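Heme-binding protein A (Haemophilus parasuis 29755, PDB 3TPA) probably binds glutathione as an extracellular solute-binding protein of family 5, although its name refers to heme. Local coordinates at residues Cys13-Pro18 against Gly230-Lys235; His109-Val114 against Gln172-Gly177; Ser163-Glu168 against Glu180-Gln185; Leu276-Pro281 against Lys287-Leu292; Glu470-Gln473 against Pro477-Pro480. The protein carries 1 engineered substitution. All coordinates share one frame; numbering follows the deposited sequence. Where two conformers were deposited one is given.

Contact 1: Cys13-Pro18 against Gly230-Lys235; sequences CIATAP and GTRYAK
At the point where strand 9-14 leaves the five-stranded mixed sheet, Cys-13 and Ala-15 pack against the side chain of Arg-232 from helix 229-237. The nearest CA atoms are those of Cys-13 and Arg-232, 6.7 Å apart, and that one arginine makes every close contact across the interface. Its chain bends at CG-CD (chi3 -69°), which separates two tasks. The methylene CD lies 3.5 Å from Cys-13 O, a van der Waals approach to the end of the strand, while the guanidinium swings on toward Ala-15. There the Ala-15 methyl rests over one face of the flat group, offset toward its rim, with CB 3.4 Å above the plane and 3.5 Å from NH1. A methyl over the face does not obstruct the N-H groups, which point outward in the plane. Those groups are taken up by backbone carbonyls outside the two segments: NH1 by Thr-226, NE by Asp-245 and NH2 by Phe-246. Cys-13 also forms a disulfide with Cys-241, so the strand end is tied covalently to the chain just after the helix. Three carbonyl acceptors probably limit the rotation of the guanidinium, and its face then serves as a flat platform for Ala-15; the segments therefore meet by van der Waals packing around a buried cation whose hydrogen bonds lie elsewhere.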
# COMPACT_ATOMS: atom_id res chain seq x y z
N CYS A 13 -2.65 -15.92 -14.03
CA CYS A 13 -2.09 -17.05 -13.30
C CYS A 13 -1.49 -16.58 -12.01
O CYS A 13 -0.49 -15.87 -12.01
CB CYS A 13 -1.03 -17.76 -14.14
SG CYS A 13 -1.69 -18.55 -15.60
N ILE A 14 -2.11 -17.00 -10.91
CA ILE A 14 -1.74 -16.53 -9.59
C ILE A 14 -1.17 -17.62 -8.69
O ILE A 14 -1.51 -18.79 -8.82
CB ILE A 14 -2.95 -15.87 -8.91
CG1 ILE A 14 -4.14 -16.83 -8.91
CG2 ILE A 14 -3.31 -14.57 -9.63
CD1 ILE A 14 -5.31 -16.34 -8.09
N ALA A 15 -0.31 -17.21 -7.77
CA ALA A 15 0.45 -18.14 -6.94
C ALA A 15 -0.39 -18.85 -5.88
O ALA A 15 -0.17 -20.03 -5.61
CB ALA A 15 1.61 -17.43 -6.29
N THR A 16 -1.34 -18.15 -5.28
CA THR A 16 -2.14 -18.76 -4.22
C THR A 16 -3.64 -18.47 -4.37
O THR A 16 -4.03 -17.48 -4.98
CB THR A 16 -1.68 -18.30 -2.84
OG1 THR A 16 -1.83 -16.88 -2.74
CG2 THR A 16 -0.20 -18.67 -2.61
N ALA A 17 -4.47 -19.35 -3.82
CA ALA A 17 -5.92 -19.19 -3.92
C ALA A 17 -6.35 -18.03 -3.02
O ALA A 17 -5.87 -17.92 -1.90
CB ALA A 17 -6.61 -20.48 -3.51
N PRO A 18 -7.23 -17.14 -3.51
CA PRO A 18 -7.64 -16.03 -2.63
C PRO A 18 -8.47 -16.53 -1.45
O PRO A 18 -9.46 -17.23 -1.65
CB PRO A 18 -8.48 -15.13 -3.54
CG PRO A 18 -8.88 -15.99 -4.69
CD PRO A 18 -7.76 -16.99 -4.88
N GLY A 230 8.43 -20.66 -11.42
CA GLY A 230 9.07 -21.08 -12.66
C GLY A 230 8.04 -21.50 -13.69
O GLY A 230 8.19 -21.24 -14.89
N THR A 231 6.99 -22.16 -13.21
CA THR A 231 5.93 -22.64 -14.07
C THR A 231 5.09 -21.48 -14.62
O THR A 231 4.71 -21.47 -15.79
CB THR A 231 5.02 -23.65 -13.33
OG1 THR A 231 5.82 -24.78 -12.94
CG2 THR A 231 3.87 -24.11 -14.22
N ARG A 232 4.78 -20.52 -13.76
CA ARG A 232 4.11 -19.30 -14.20
C ARG A 232 4.91 -18.63 -15.33
O ARG A 232 4.35 -18.30 -16.37
CB ARG A 232 3.90 -18.32 -13.02
CG ARG A 232 2.89 -18.80 -11.96
CD ARG A 232 2.38 -17.65 -11.04
NE ARG A 232 3.41 -17.12 -10.14
CZ ARG A 232 3.91 -17.77 -9.09
NH1 ARG A 232 3.49 -19.00 -8.80
NH2 ARG A 232 4.84 -17.21 -8.34
N TYR A 233 6.21 -18.44 -15.13
CA TYR A 233 7.06 -17.87 -16.18
C TYR A 233 6.95 -18.67 -17.48
O TYR A 233 6.62 -18.12 -18.54
CB TYR A 233 8.51 -17.83 -15.71
CG TYR A 233 9.53 -17.32 -16.72
CD1 TYR A 233 9.17 -16.46 -17.76
CD2 TYR A 233 10.86 -17.70 -16.62
CE1 TYR A 233 10.13 -16.00 -18.67
CE2 TYR A 233 11.81 -17.25 -17.51
CZ TYR A 233 11.45 -16.40 -18.53
OH TYR A 233 12.44 -15.99 -19.40
N ALA A 234 7.21 -19.97 -17.40
CA ALA A 234 7.19 -20.86 -18.58
C ALA A 234 5.87 -20.72 -19.33
O ALA A 234 5.86 -20.59 -20.55
CB ALA A 234 7.39 -22.30 -18.16
N LYS A 235 4.76 -20.72 -18.60
CA LYS A 235 3.45 -20.68 -19.24
C LYS A 235 3.17 -19.34 -19.87
O LYS A 235 2.44 -19.25 -20.86
CB LYS A 235 2.33 -21.06 -18.25
CG LYS A 235 2.23 -22.56 -18.02
CD LYS A 235 1.17 -22.91 -17.00
CE LYS A 235 -0.14 -23.26 -17.68
NZ LYS A 235 -0.01 -24.52 -18.45

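Contact 2: His109-Val114 against Gln172-Gly177; sequences HPYHNV and QLLAQG
The phenolic OH of Tyr-111 bonds to Ala-170 O in helix 167-175 and rests against Leu-173 and Leu-174, one turn further on, 3.6 Å from Leu-173 CB and 3.6 Å from Leu-174 N. The latter distance is a packing contact, since the hydroxyl's bond goes to the carbonyl. The Tyr-111 and Leu-173 side chains meet almost perpendicularly, whereas Leu-174 runs past the tyrosine in the reverse direction: its CB lies 4.1 Å from CE1, oblique to the ring. Leu-174 CG is anti to the backbone N (chi1 -161°), and its CD2 methyl closes on Pro-110 CB at 4.2 Å. The loop side consists of two type I beta turns, His-109 to His-112 and Tyr-111 to Val-114, and Tyr-111 belongs to both. Its N-H reaches His-109 ND1 at 3.1 Å, nearly straight at 168° and in the imidazole plane, consistent with ND1 acting as an unprotonated acceptor. The helix side ends in a Schellman motif at Gly-177, which has positive phi and whose N bonds to Leu-174 O at 2.9 Å. Away from the tyrosine, Gln-176 OE1 receives Gln-172 NE2 at 3.0 Å from above its carbonyl plane, and Lys-178 NZ binds the same oxygen. Phe-99 of helix 94-105 meets the Tyr-111 ring edge-to-face.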
# COMPACT_ATOMS: atom_id res chain seq x y z
N HIS A 109 -23.68 -3.24 14.59
CA HIS A 109 -24.30 -3.47 13.30
C HIS A 109 -24.51 -4.96 13.14
O HIS A 109 -23.64 -5.74 13.52
CB HIS A 109 -23.41 -2.93 12.17
CG HIS A 109 -24.13 -2.77 10.86
ND1 HIS A 109 -24.43 -3.84 10.05
CD2 HIS A 109 -24.62 -1.67 10.25
CE1 HIS A 109 -25.08 -3.40 8.98
NE2 HIS A 109 -25.21 -2.09 9.08
N PRO A 110 -25.69 -5.38 12.63
CA PRO A 110 -26.00 -6.79 12.43
C PRO A 110 -24.99 -7.54 11.55
O PRO A 110 -24.84 -8.75 11.71
CB PRO A 110 -27.37 -6.75 11.72
CG PRO A 110 -27.98 -5.47 12.17
CD PRO A 110 -26.84 -4.51 12.31
N TYR A 111 -24.32 -6.86 10.62
CA TYR A 111 -23.35 -7.57 9.77
C TYR A 111 -21.92 -7.46 10.30
O TYR A 111 -21.00 -8.02 9.71
CB TYR A 111 -23.43 -7.09 8.31
CG TYR A 111 -24.28 -7.96 7.41
CD1 TYR A 111 -25.67 -7.79 7.33
CD2 TYR A 111 -23.70 -8.97 6.64
CE1 TYR A 111 -26.44 -8.59 6.49
CE2 TYR A 111 -24.46 -9.76 5.80
CZ TYR A 111 -25.82 -9.58 5.74
OH TYR A 111 -26.55 -10.39 4.90
N HIS A 112 -21.74 -6.77 11.43
CA HIS A 112 -20.39 -6.51 11.96
C HIS A 112 -19.59 -7.78 12.27
O HIS A 112 -18.37 -7.79 12.11
CB HIS A 112 -20.46 -5.61 13.20
CG HIS A 112 -19.12 -5.13 13.67
ND1 HIS A 112 -18.50 -4.02 13.14
CD2 HIS A 112 -18.28 -5.61 14.62
CE1 HIS A 112 -17.34 -3.82 13.75
NE2 HIS A 112 -17.18 -4.78 14.65
N ASN A 113 -20.27 -8.83 12.72
CA ASN A 113 -19.63 -10.11 13.05
C ASN A 113 -19.98 -11.23 12.10
O ASN A 113 -19.68 -12.39 12.34
CB ASN A 113 -20.00 -10.55 14.47
CG ASN A 113 -19.41 -9.66 15.52
OD1 ASN A 113 -18.23 -9.30 15.45
ND2 ASN A 113 -20.22 -9.27 16.49
N VAL A 114 -20.64 -10.88 11.01
CA VAL A 114 -20.93 -11.86 10.00
C VAL A 114 -19.59 -12.28 9.40
O VAL A 114 -18.70 -11.46 9.21
CB VAL A 114 -21.91 -11.30 8.95
CG1 VAL A 114 -21.94 -12.17 7.73
CG2 VAL A 114 -23.30 -11.20 9.57
N GLN A 172 -31.69 -9.31 2.11
CA GLN A 172 -32.28 -10.58 1.69
C GLN A 172 -31.60 -11.76 2.36
O GLN A 172 -32.28 -12.66 2.86
CB GLN A 172 -32.20 -10.77 0.17
CG GLN A 172 -32.82 -12.08 -0.29
CD GLN A 172 -32.58 -12.40 -1.75
OE1 GLN A 172 -33.11 -11.74 -2.64
NE2 GLN A 172 -31.77 -13.42 -2.01
N LEU A 173 -30.27 -11.75 2.37
CA LEU A 173 -29.50 -12.87 2.91
C LEU A 173 -29.71 -13.03 4.40
O LEU A 173 -29.77 -14.15 4.91
CB LEU A 173 -28.01 -12.73 2.61
CG LEU A 173 -27.67 -12.81 1.12
CD1 LEU A 173 -26.24 -12.33 0.88
CD2 LEU A 173 -27.87 -14.24 0.61
N LEU A 174 -29.82 -11.92 5.11
CA LEU A 174 -30.03 -11.97 6.56
C LEU A 174 -31.38 -12.63 6.80
O LEU A 174 -31.50 -13.59 7.56
CB LEU A 174 -29.97 -10.56 7.14
CG LEU A 174 -29.73 -10.43 8.65
CD1 LEU A 174 -28.48 -11.17 9.08
CD2 LEU A 174 -29.64 -8.95 9.03
N ALA A 175 -32.39 -12.12 6.10
CA ALA A 175 -33.74 -12.69 6.12
C ALA A 175 -33.72 -14.18 5.79
O ALA A 175 -34.48 -14.96 6.37
CB ALA A 175 -34.63 -11.95 5.15
N GLN A 176 -32.86 -14.57 4.87
CA GLN A 176 -32.80 -15.97 4.43
C GLN A 176 -31.95 -16.83 5.36
O GLN A 176 -31.84 -18.04 5.18
CB GLN A 176 -32.31 -16.06 2.98
CG GLN A 176 -33.34 -15.59 1.97
CD GLN A 176 -32.81 -15.56 0.55
OE1 GLN A 176 -31.65 -15.23 0.32
NE2 GLN A 176 -33.66 -15.92 -0.41
N GLY A 177 -31.36 -16.19 6.37
CA GLY A 177 -30.56 -16.90 7.34
C GLY A 177 -29.17 -17.28 6.86
O GLY A 177 -28.53 -18.14 7.47

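Contact 3: Ser163-Glu168 against Glu180-Gln185; sequences SIYSKE and ETLDQQ
Segment 180-185 meets Tyr-165 and Ser-166 through Leu-182 and Asp-183, the middle of the short helix 181-184. At its start, Glu-180 O receives two backbone N-H groups, Asp-183 N at 2.9 Å and Gln-184 N at 3.2 Å, which winds the chain into a tight turn. Leu-182 follows, with its side chain directed at the other segment. Its CG is anti to the backbone N (chi1 -170°), an extension that brings CG to 3.9 Å from Tyr-165 CD1 and leaves CD2 4.1 Å from the same ring carbon. The two side chains cross obliquely. The second methyl, CD1, packs 4.1 Å from Ser-166 O. Asp-183 comes next: its CB leaves to one side, but the carboxylate turns back until OD1 is 4.3 Å from Tyr-165 CE1, too far for more than loose contact. Instead OD1 forms a salt bridge with Arg-103 and a hydrogen bond with Ser-22, while Ser-115 bonds to OD2; Tyr-165 OH also bonds to Ser-22 and takes the N-H of Ala-24. Ser-22 thus links the tyrosine and the aspartate, and may help set how they face each other. At the far end Gln-185 leaves helical geometry, its N still bonded to Thr-181 O at 2.9 Å. On the other segment, Ser-166 is the N-cap of helix 167-175, its OG capping the backbone N of Tyr-169. Leu-182 packs against helix 167-175 through Tyr-169 and Ala-170, helix 94-105 through Phe-99 and Arg-103, and the residues leading into helix 167-175.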
# COMPACT_ATOMS: atom_id res chain seq x y z
N SER A 163 -15.17 -0.66 -0.73
CA SER A 163 -16.04 -1.07 -1.83
C SER A 163 -17.48 -1.04 -1.36
O SER A 163 -17.77 -1.34 -0.20
CB SER A 163 -15.71 -2.49 -2.27
OG SER A 163 -14.45 -2.53 -2.92
N ILE A 164 -18.39 -0.69 -2.26
CA ILE A 164 -19.79 -0.55 -1.88
C ILE A 164 -20.55 -1.84 -2.19
O ILE A 164 -20.62 -2.26 -3.36
CB ILE A 164 -20.45 0.65 -2.58
CG1 ILE A 164 -19.68 1.95 -2.26
CG2 ILE A 164 -21.92 0.77 -2.20
CD1 ILE A 164 -19.55 2.25 -0.79
N TYR A 165 -21.07 -2.46 -1.14
CA TYR A 165 -21.91 -3.65 -1.22
C TYR A 165 -23.38 -3.28 -1.38
O TYR A 165 -23.78 -2.12 -1.24
CB TYR A 165 -21.81 -4.43 0.09
CG TYR A 165 -20.46 -5.05 0.40
CD1 TYR A 165 -20.31 -6.44 0.47
CD2 TYR A 165 -19.34 -4.26 0.62
CE1 TYR A 165 -19.07 -7.02 0.77
CE2 TYR A 165 -18.11 -4.82 0.91
CZ TYR A 165 -17.98 -6.20 0.99
OH TYR A 165 -16.74 -6.73 1.28
N SER A 166 -24.20 -4.28 -1.67
CA SER A 166 -25.62 -4.07 -1.86
C SER A 166 -26.35 -4.35 -0.56
O SER A 166 -26.30 -5.46 -0.05
CB SER A 166 -26.15 -5.02 -2.93
OG SER A 166 -27.57 -5.08 -2.87
N LYS A 167 -27.03 -3.36 -0.01
CA LYS A 167 -27.82 -3.60 1.19
C LYS A 167 -29.05 -4.44 0.87
O LYS A 167 -29.49 -5.23 1.69
CB LYS A 167 -28.22 -2.28 1.87
CG LYS A 167 -29.02 -2.49 3.17
CD LYS A 167 -29.45 -1.15 3.77
CE LYS A 167 -29.97 -1.30 5.19
NZ LYS A 167 -31.19 -2.13 5.31
N GLU A 168 -29.60 -4.29 -0.33
CA GLU A 168 -30.77 -5.10 -0.70
C GLU A 168 -30.41 -6.59 -0.62
O GLU A 168 -31.13 -7.40 -0.03
CB GLU A 168 -31.29 -4.71 -2.09
CG GLU A 168 -32.52 -5.49 -2.52
CD GLU A 168 -33.25 -4.86 -3.69
OE1 GLU A 168 -32.62 -4.12 -4.48
OE2 GLU A 168 -34.47 -5.11 -3.82
N GLU A 180 -23.61 -14.88 5.54
CA GLU A 180 -22.26 -15.20 5.10
C GLU A 180 -22.13 -15.11 3.59
O GLU A 180 -21.07 -14.81 3.06
CB GLU A 180 -21.84 -16.59 5.58
CG GLU A 180 -21.26 -16.60 6.99
CD GLU A 180 -22.31 -16.35 8.05
OE1 GLU A 180 -23.49 -16.72 7.84
OE2 GLU A 180 -21.96 -15.77 9.11
N THR A 181 -23.22 -15.37 2.90
CA THR A 181 -23.19 -15.39 1.45
C THR A 181 -22.75 -14.04 0.89
O THR A 181 -22.24 -13.97 -0.23
CB THR A 181 -24.55 -15.80 0.88
OG1 THR A 181 -24.87 -17.12 1.32
CG2 THR A 181 -24.52 -15.79 -0.64
N LEU A 182 -22.94 -12.98 1.67
CA LEU A 182 -22.58 -11.64 1.24
C LEU A 182 -21.09 -11.59 0.97
O LEU A 182 -20.63 -10.94 0.04
CB LEU A 182 -22.94 -10.59 2.30
CG LEU A 182 -22.83 -9.11 1.90
CD1 LEU A 182 -23.94 -8.68 0.95
CD2 LEU A 182 -22.84 -8.23 3.13
N ASP A 183 -20.33 -12.31 1.80
CA ASP A 183 -18.88 -12.29 1.69
C ASP A 183 -18.34 -13.35 0.73
O ASP A 183 -17.26 -13.19 0.17
CB ASP A 183 -18.26 -12.46 3.08
CG ASP A 183 -18.61 -11.33 4.01
OD1 ASP A 183 -18.45 -10.17 3.59
OD2 ASP A 183 -19.05 -11.61 5.14
N GLN A 184 -19.10 -14.42 0.51
CA GLN A 184 -18.61 -15.55 -0.26
C GLN A 184 -19.04 -15.53 -1.71
O GLN A 184 -18.37 -16.10 -2.56
CB GLN A 184 -19.06 -16.87 0.38
CG GLN A 184 -18.49 -17.09 1.76
CD GLN A 184 -19.20 -18.20 2.50
OE1 GLN A 184 -20.07 -18.87 1.95
NE2 GLN A 184 -18.85 -18.39 3.76
N GLN A 185 -20.17 -14.88 -1.99
CA GLN A 185 -20.69 -14.78 -3.35
C GLN A 185 -20.90 -13.31 -3.66
O GLN A 185 -22.02 -12.80 -3.56
CB GLN A 185 -22.01 -15.55 -3.48
CG GLN A 185 -21.98 -16.91 -2.81
CD GLN A 185 -21.21 -17.93 -3.61
OE1 GLN A 185 -21.03 -17.77 -4.82
NE2 GLN A 185 -20.74 -18.98 -2.94

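Contact 4: Leu276-Pro281 against Lys287-Leu292; sequences LNTTKP and KVRQAL. Unlike the reference sequence in segment 287-292: Gln-290 (reference Arg).
The nearest CA atoms are those of Leu-276 and Arg-289, 7.7 Å apart, where the end of strand 261-276 passes into a type I beta turn, Asn-277 to Lys-280, beside helix 286-294. The Leu-276 methyl CD1 lies alongside the aliphatic part of Arg-289, 4.0 Å from CG, the two chains running in opposite directions. Its other methyl, CD2, meets Leu-292 CD1 one helical turn on, at 4.3 Å. Arg-289 then bends at chi3 (-58°), which carries its guanidinium beneath Thr-278: CG2 sits 3.5 Å above one face, offset toward the rim, and 3.7 Å from NH1. This is a strand-turn-helix connection leaving an interior strand of the six-stranded mixed sheet, and the guanidinium bonds within it and beyond it, NH1 to Leu-283 O and NH2 to Asn-475 O. Thr-278 OG1 bonds to Ser-438 O. The turn itself is braced by an Asx turn: Asn-277 OD1 takes Thr-279 N at 3.0 Å (161° at the hydrogen) and Thr-279 OG1 at 2.7 Å, both from the same face of its carbonyl plane.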
# COMPACT_ATOMS: atom_id res chain seq x y z
N LEU A 276 17.59 4.20 13.37
CA LEU A 276 18.55 4.52 14.42
C LEU A 276 17.81 5.02 15.65
O LEU A 276 17.05 5.98 15.59
CB LEU A 276 19.53 5.58 13.93
CG LEU A 276 20.35 5.25 12.69
CD1 LEU A 276 21.18 6.48 12.23
CD2 LEU A 276 21.26 4.07 12.97
N ASN A 277 18.05 4.38 16.79
CA ASN A 277 17.38 4.78 18.02
C ASN A 277 18.02 6.05 18.55
O ASN A 277 19.07 6.00 19.18
CB ASN A 277 17.52 3.68 19.04
CG ASN A 277 16.78 3.98 20.30
OD1 ASN A 277 16.42 5.12 20.57
ND2 ASN A 277 16.54 2.94 21.10
N THR A 278 17.37 7.18 18.32
CA THR A 278 17.97 8.47 18.68
C THR A 278 17.99 8.78 20.18
O THR A 278 18.34 9.90 20.57
CB THR A 278 17.31 9.62 17.93
OG1 THR A 278 16.00 9.84 18.44
CG2 THR A 278 17.20 9.30 16.44
N THR A 279 17.62 7.81 21.02
CA THR A 279 17.72 7.99 22.48
C THR A 279 18.94 7.28 23.03
O THR A 279 19.24 7.38 24.21
CB THR A 279 16.48 7.48 23.23
OG1 THR A 279 16.36 6.06 23.06
CG2 THR A 279 15.22 8.19 22.75
N LYS A 280 19.63 6.53 22.18
CA LYS A 280 20.86 5.85 22.58
C LYS A 280 22.00 6.86 22.67
O LYS A 280 22.01 7.85 21.94
CB LYS A 280 21.21 4.73 21.61
CG LYS A 280 20.28 3.53 21.70
CD LYS A 280 20.54 2.71 22.95
CE LYS A 280 19.92 1.33 22.80
NZ LYS A 280 20.36 0.41 23.87
N PRO A 281 22.95 6.63 23.58
CA PRO A 281 23.97 7.64 23.88
C PRO A 281 24.67 8.21 22.65
O PRO A 281 24.65 9.43 22.47
CB PRO A 281 24.95 6.88 24.77
CG PRO A 281 24.09 5.86 25.46
CD PRO A 281 23.09 5.43 24.43
N LYS A 287 25.62 14.39 14.43
CA LYS A 287 26.78 14.21 13.59
C LYS A 287 27.13 12.73 13.49
O LYS A 287 27.58 12.26 12.46
CB LYS A 287 27.97 15.04 14.09
CG LYS A 287 27.73 16.57 14.03
CD LYS A 287 29.00 17.35 14.36
CE LYS A 287 28.75 18.85 14.58
NZ LYS A 287 30.05 19.55 14.88
N VAL A 288 26.93 11.99 14.58
CA VAL A 288 27.16 10.56 14.51
C VAL A 288 26.22 9.90 13.52
O VAL A 288 26.63 9.07 12.71
CB VAL A 288 27.04 9.88 15.89
CG1 VAL A 288 27.02 8.36 15.73
CG2 VAL A 288 28.21 10.29 16.78
N ARG A 289 24.94 10.29 13.57
CA ARG A 289 23.98 9.72 12.65
C ARG A 289 24.35 10.07 11.21
O ARG A 289 24.32 9.21 10.34
CB ARG A 289 22.56 10.16 12.99
CG ARG A 289 22.10 9.71 14.39
CD ARG A 289 20.60 9.76 14.54
NE ARG A 289 20.01 11.08 14.30
CZ ARG A 289 19.74 11.96 15.26
NH1 ARG A 289 20.03 11.67 16.52
NH2 ARG A 289 19.19 13.14 14.97
N GLN A 290 24.73 11.32 10.97
CA GLN A 290 25.19 11.73 9.64
C GLN A 290 26.39 10.91 9.19
O GLN A 290 26.48 10.52 8.02
CB GLN A 290 25.52 13.23 9.63
CG GLN A 290 24.30 14.11 9.89
CD GLN A 290 24.66 15.57 10.09
OE1 GLN A 290 25.78 15.88 10.51
NE2 GLN A 290 23.73 16.46 9.77
N ALA A 291 27.31 10.63 10.12
CA ALA A 291 28.46 9.77 9.82
C ALA A 291 28.06 8.36 9.36
O ALA A 291 28.57 7.85 8.35
CB ALA A 291 29.41 9.70 11.04
N LEU A 292 27.17 7.72 10.11
CA LEU A 292 26.69 6.38 9.75
C LEU A 292 26.01 6.39 8.40
O LEU A 292 26.03 5.40 7.67
CB LEU A 292 25.71 5.88 10.81
CG LEU A 292 26.38 5.72 12.17
CD1 LEU A 292 25.40 5.25 13.20
CD2 LEU A 292 27.59 4.76 12.06

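Contact 5: Glu470-Gln473 against Pro477-Pro480; sequences EIFQ and PIIP
Apolar packing accounts for most of this contact, concentrated on the ring of Phe-472. Three residues of the second segment meet it. Pro-477 approaches obliquely, with CG 3.5 Å from Phe-472 CD1. Ile-478 sits at the ring edge near its plane: CG1, placed between the backbone N and the carbonyl carbon by chi1 of 67°, is 3.7 Å from CE1, and the two side chains meet at about a right angle. Pro-480 and Phe-472 point at each other from opposite directions, with Pro-480 CG in the ring plane and 3.9 Å from CZ. The three touch successive atoms CD1, CE1 and CZ, so the contacts move round the ring from Pro-477 to the first residues of the strand. Main chain meets side chain where Phe-472 O lies 3.3 Å from Pro-477 CD. Polar linkage across the segments is by water: one molecule donates to Gln-473 OE1 at 2.8 Å and to Ile-478 O at 3.0 Å, joining the side chain of the helix to the main chain of the strand. The other end of that amide is held as well, with Gln-473 NE2 bonded to Pro-329 O. The chain thus turns back after helix 458-475, and the start of strand 478-491 packs on it; Phe-472 also meets Phe-445 of helix 443-453 and the ring of Phe-427, while Ile-478 and Pro-480 lie against Leu-271 of strand 261-276.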
# COMPACT_ATOMS: atom_id res chain seq x y z
N GLU A 470 13.08 18.22 4.41
CA GLU A 470 14.40 18.84 4.55
C GLU A 470 14.86 18.84 6.01
O GLU A 470 16.04 18.64 6.31
CB GLU A 470 14.41 20.26 3.97
CG GLU A 470 14.32 20.31 2.44
CD GLU A 470 15.66 20.54 1.77
OE1 GLU A 470 16.71 20.46 2.45
OE2 GLU A 470 15.68 20.80 0.54
N ILE A 471 13.93 19.07 6.93
CA ILE A 471 14.26 19.04 8.35
C ILE A 471 14.61 17.62 8.79
O ILE A 471 15.64 17.38 9.46
CB ILE A 471 13.10 19.58 9.22
CG1 ILE A 471 12.93 21.09 9.03
CG2 ILE A 471 13.33 19.24 10.70
CD1 ILE A 471 11.64 21.65 9.64
N PHE A 472 13.77 16.67 8.42
CA PHE A 472 14.08 15.25 8.65
C PHE A 472 15.48 14.87 8.11
O PHE A 472 16.27 14.25 8.81
CB PHE A 472 13.03 14.34 8.01
CG PHE A 472 13.58 13.01 7.56
CD1 PHE A 472 13.84 12.00 8.48
CD2 PHE A 472 13.89 12.79 6.22
CE1 PHE A 472 14.36 10.76 8.06
CE2 PHE A 472 14.43 11.58 5.80
CZ PHE A 472 14.66 10.57 6.71
N GLN A 473 15.77 15.26 6.88
CA GLN A 473 17.06 14.89 6.26
C GLN A 473 18.26 15.47 7.01
O GLN A 473 19.24 14.78 7.24
CB GLN A 473 17.10 15.27 4.78
CG GLN A 473 18.32 14.71 4.00
CD GLN A 473 18.26 13.19 3.76
OE1 GLN A 473 17.52 12.47 4.43
NE2 GLN A 473 19.04 12.71 2.80
N PRO A 477 17.47 10.84 11.21
CA PRO A 477 17.10 9.85 12.26
C PRO A 477 17.01 8.40 11.77
O PRO A 477 17.15 7.45 12.56
CB PRO A 477 15.73 10.34 12.73
CG PRO A 477 15.18 11.13 11.61
CD PRO A 477 16.37 11.78 10.93
N ILE A 478 16.73 8.22 10.49
CA ILE A 478 16.85 6.93 9.84
C ILE A 478 17.63 7.18 8.57
O ILE A 478 17.75 8.32 8.12
CB ILE A 478 15.49 6.28 9.47
CG1 ILE A 478 14.76 7.07 8.38
CG2 ILE A 478 14.58 6.09 10.73
CD1 ILE A 478 13.46 6.38 7.92
N ILE A 479 18.18 6.11 8.00
CA ILE A 479 18.93 6.20 6.75
C ILE A 479 18.14 5.47 5.68
O ILE A 479 18.20 4.24 5.59
CB ILE A 479 20.31 5.54 6.92
CG1 ILE A 479 21.10 6.21 8.05
CG2 ILE A 479 21.10 5.58 5.61
CD1 ILE A 479 22.26 5.39 8.58
N PRO A 480 17.38 6.20 4.86
CA PRO A 480 16.68 5.55 3.75
C PRO A 480 17.68 4.96 2.78
O PRO A 480 18.69 5.61 2.51
CB PRO A 480 15.95 6.72 3.07
CG PRO A 480 15.76 7.74 4.21
CD PRO A 480 17.08 7.65 4.92
O HOH W 1 18.22 10.90 6.65

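Contacts 3, 4 and 5 are buried, while contacts 1 and 2 are partly buried, with exposed Pro-110 and Leu-174 in contact 2. Contacts 2 and 3 both use helix 167-175 and touch where Tyr-111 CE2 meets Leu-182 CD2 at 3.5 Å. Contacts 4 and 5 also adjoin, Leu-276 CB lying 3.3 Å from Pro-477 O, but their centres are about 54 and 49 Å from that of contact 2, on the other side of the molecule. Chemistry differs from place to place: arginine faces under methyl groups in contacts 1 and 4, tyrosine against leucine in 2 and 3, and a phenylalanine rim with a bridging water in 5.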